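Local coordinates for protein DNA methyltransferase (Nicotiana tabacum, PDB 4ONQ) that probably methylates cytosine at its C5 position in DNA, using S-adenosylmethionine, through the DRM-type catalytic domain that forms this chain, at residues L186-P189 with K190-R194. The protein carries 5 engineered substitutions. Numbering follows the deposited sequence.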
ATOM      1  N   LEU A 186       3.057  -6.871  -3.033  1.00 29.21           N
ATOM      2  CA  LEU A 186       2.108  -5.869  -2.558  1.00 33.61           C
ATOM      3  C   LEU A 186       0.731  -6.434  -2.192  1.00 35.52           C
ATOM      4  O   LEU A 186      -0.108  -5.712  -1.663  1.00 38.12           O
ATOM      5  CB  LEU A 186       1.966  -4.744  -3.581  1.00 29.69           C
ATOM      6  CG  LEU A 186       3.239  -3.907  -3.740  1.00 34.19           C
ATOM      7  CD1 LEU A 186       3.118  -2.970  -4.919  1.00 29.03           C
ATOM      8  CD2 LEU A 186       3.524  -3.130  -2.455  1.00 33.13           C
ATOM      9  N   GLY A 187       0.501  -7.716  -2.467  1.00 29.55           N
ATOM     10  CA  GLY A 187      -0.755  -8.354  -2.106  1.00 28.87           C
ATOM     11  C   GLY A 187      -1.828  -8.297  -3.181  1.00 37.27           C
ATOM     12  O   GLY A 187      -3.006  -8.518  -2.909  1.00 39.18           O
ATOM     13  N   PHE A 188      -1.424  -7.994  -4.408  1.00 29.06           N
ATOM     14  CA  PHE A 188      -2.364  -7.931  -5.521  1.00 28.37           C
ATOM     15  C   PHE A 188      -2.476  -9.276  -6.216  1.00 28.89           C
ATOM     16  O   PHE A 188      -1.527 -10.059  -6.221  1.00 39.98           O
ATOM     17  CB  PHE A 188      -1.953  -6.837  -6.513  1.00 27.91           C
ATOM     18  CG  PHE A 188      -2.247  -5.445  -6.027  1.00 30.30           C
ATOM     19  CD1 PHE A 188      -3.518  -4.901  -6.166  1.00 27.99           C
ATOM     20  CD2 PHE A 188      -1.261  -4.683  -5.414  1.00 30.25           C
ATOM     21  CE1 PHE A 188      -3.792  -3.614  -5.713  1.00 40.49           C
ATOM     22  CE2 PHE A 188      -1.529  -3.405  -4.957  1.00 27.47           C
ATOM     23  CZ  PHE A 188      -2.793  -2.868  -5.110  1.00 32.71           C
ATOM     24  N   PRO A 189      -3.652  -9.560  -6.792  1.00 34.54           N
ATOM     25  CA  PRO A 189      -3.784 -10.804  -7.554  1.00 34.29           C
ATOM     26  C   PRO A 189      -2.901 -10.757  -8.790  1.00 36.23           C
ATOM     27  O   PRO A 189      -2.644  -9.682  -9.325  1.00 40.01           O
ATOM     28  CB  PRO A 189      -5.260 -10.818  -7.952  1.00 30.76           C
ATOM     29  CG  PRO A 189      -5.675  -9.379  -7.925  1.00 33.65           C
ATOM     30  CD  PRO A 189      -4.884  -8.754  -6.818  1.00 29.51           C
ATOM     31  N   LYS A 190      -2.426 -11.910  -9.227  1.00 40.91           N
ATOM     32  CA  LYS A 190      -1.524 -11.958 -10.365  1.00 38.69           C
ATOM     33  C   LYS A 190      -2.210 -11.508 -11.651  1.00 39.50           C
ATOM     34  O   LYS A 190      -3.343 -11.916 -11.934  1.00 31.49           O
ATOM     35  CB  LYS A 190      -0.939 -13.355 -10.541  1.00 39.22           C
ATOM     36  CG  LYS A 190      -0.020 -13.448 -11.734  1.00 43.08           C
ATOM     37  CD  LYS A 190       0.744 -14.741 -11.769  1.00 46.82           C
ATOM     38  CE  LYS A 190       1.665 -14.772 -12.969  1.00 55.05           C
ATOM     39  NZ  LYS A 190       2.645 -15.888 -12.877  1.00 68.00           N
ATOM     40  N   ASN A 191      -1.489 -10.681 -12.409  1.00 33.90           N
ATOM     41  CA  ASN A 191      -1.942 -10.085 -13.669  1.00 33.40           C
ATOM     42  C   ASN A 191      -2.880  -8.901 -13.460  1.00 33.74           C
ATOM     43  O   ASN A 191      -3.476  -8.394 -14.409  1.00 35.48           O
ATOM     44  CB  ASN A 191      -2.554 -11.119 -14.629  1.00 34.03           C
ATOM     45  CG  ASN A 191      -1.525 -12.104 -15.168  1.00 34.59           C
ATOM     46  OD1 ASN A 191      -0.322 -11.848 -15.136  1.00 37.68           O
ATOM     47  ND2 ASN A 191      -2.000 -13.234 -15.669  1.00 41.73           N
ATOM     48  N   HIS A 192      -2.983  -8.459 -12.211  1.00 31.70           N
ATOM     49  CA  HIS A 192      -3.806  -7.306 -11.846  1.00 33.52           C
ATOM     50  C   HIS A 192      -3.505  -6.097 -12.718  1.00 36.00           C
ATOM     51  O   HIS A 192      -4.403  -5.354 -13.089  1.00 41.25           O
ATOM     52  CB  HIS A 192      -3.554  -6.925 -10.390  1.00 29.02           C
ATOM     53  CG  HIS A 192      -4.451  -5.840  -9.888  1.00 35.30           C
ATOM     54  ND1 HIS A 192      -5.805  -6.022  -9.698  1.00 30.70           N
ATOM     55  CD2 HIS A 192      -4.189  -4.561  -9.529  1.00 30.15           C
ATOM     56  CE1 HIS A 192      -6.336  -4.901  -9.244  1.00 33.49           C
ATOM     57  NE2 HIS A 192      -5.379  -3.998  -9.135  1.00 31.12           N
ATOM     58  N   THR A 193      -2.231  -5.908 -13.039  1.00 29.49           N
ATOM     59  CA  THR A 193      -1.805  -4.739 -13.789  1.00 35.45           C
ATOM     60  C   THR A 193      -1.328  -5.102 -15.192  1.00 36.21           C
ATOM     61  O   THR A 193      -0.827  -4.256 -15.905  1.00 45.72           O
ATOM     62  CB  THR A 193      -0.681  -3.944 -13.052  1.00 37.15           C
ATOM     63  OG1 THR A 193       0.501  -4.750 -12.932  1.00 28.74           O
ATOM     64  CG2 THR A 193      -1.141  -3.516 -11.670  1.00 28.55           C
ATOM     65  N   ARG A 194      -1.499  -6.355 -15.592  1.00 35.20           N
ATOM     66  CA  ARG A 194      -0.989  -6.803 -16.882  1.00 31.65           C
ATOM     67  C   ARG A 194      -2.004  -6.586 -18.006  1.00 35.74           C
ATOM     68  O   ARG A 194      -3.216  -6.681 -17.790  1.00 39.18           O
ATOM     69  CB  ARG A 194      -0.572  -8.275 -16.803  1.00 31.73           C
ATOM     70  CG  ARG A 194       0.133  -8.772 -18.046  1.00 33.24           C
ATOM     71  CD  ARG A 194       0.515 -10.226 -17.948  1.00 32.89           C
ATOM     72  NE  ARG A 194       0.980 -10.733 -19.239  1.00 40.67           N
ATOM     73  CZ  ARG A 194       1.310 -11.998 -19.476  1.00 36.99           C
ATOM     74  NH1 ARG A 194       1.222 -12.907 -18.513  1.00 37.98           N
ATOM     75  NH2 ARG A 194       1.722 -12.356 -20.681  1.00 43.58           N
TER
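His192 carries its CG anti to the backbone N (chi1 -174°), while Phe188 has its CG anti to its own carbonyl carbon (chi1 -75°), and these two settings swing the imidazole and the phenyl ring together. Their planes are only 26° from parallel but slid well apart, with centroids 4.9 Å from each other, so overlap is slight. What touches is the CD1 corner of Phe188, which lies over one face of the imidazole toward its rim and approaches His192 CD2 to 3.4 Å. Pro189 comes in obliquely from the same side of the ring plane, its CG 3.8 Å from ND1 of His192.

Two consecutive turns carry the chain from Pro189 to Arg194. Pro189 to His192 is a type II beta turn, with Asn191 at its third position in a positive-phi conformation, and His192 N donates to Pro189 O at 3.2 Å. That bond is somewhat bent, and the donor sits above the carbonyl plane. A type I turn from Asn191 to Arg194 follows directly, closed by Arg194 N on Asn191 O.

NE2 of the imidazole is hydrogen-bonded to Ile240 O, in the loop after strand 231-236, and the ring also meets Trp273 of helix 264-276 at a steep angle. Cutting His192 back to an alanine would probably leave Ile240 O without this donor and open a gap beside the Phe188 ring. The side chain of Phe188 is about 5 Å from the bound sinefungin.

Upstream, helix 179-186 ends in a Schellman motif with Gly187 at positive phi. The turns then bend back on that helix, where Glu183 accepts from Asn191 N and hydrogen-bonds Thr193 OG1, before the chain runs on to helix 200-208, whose Arg203 also holds that hydroxyl.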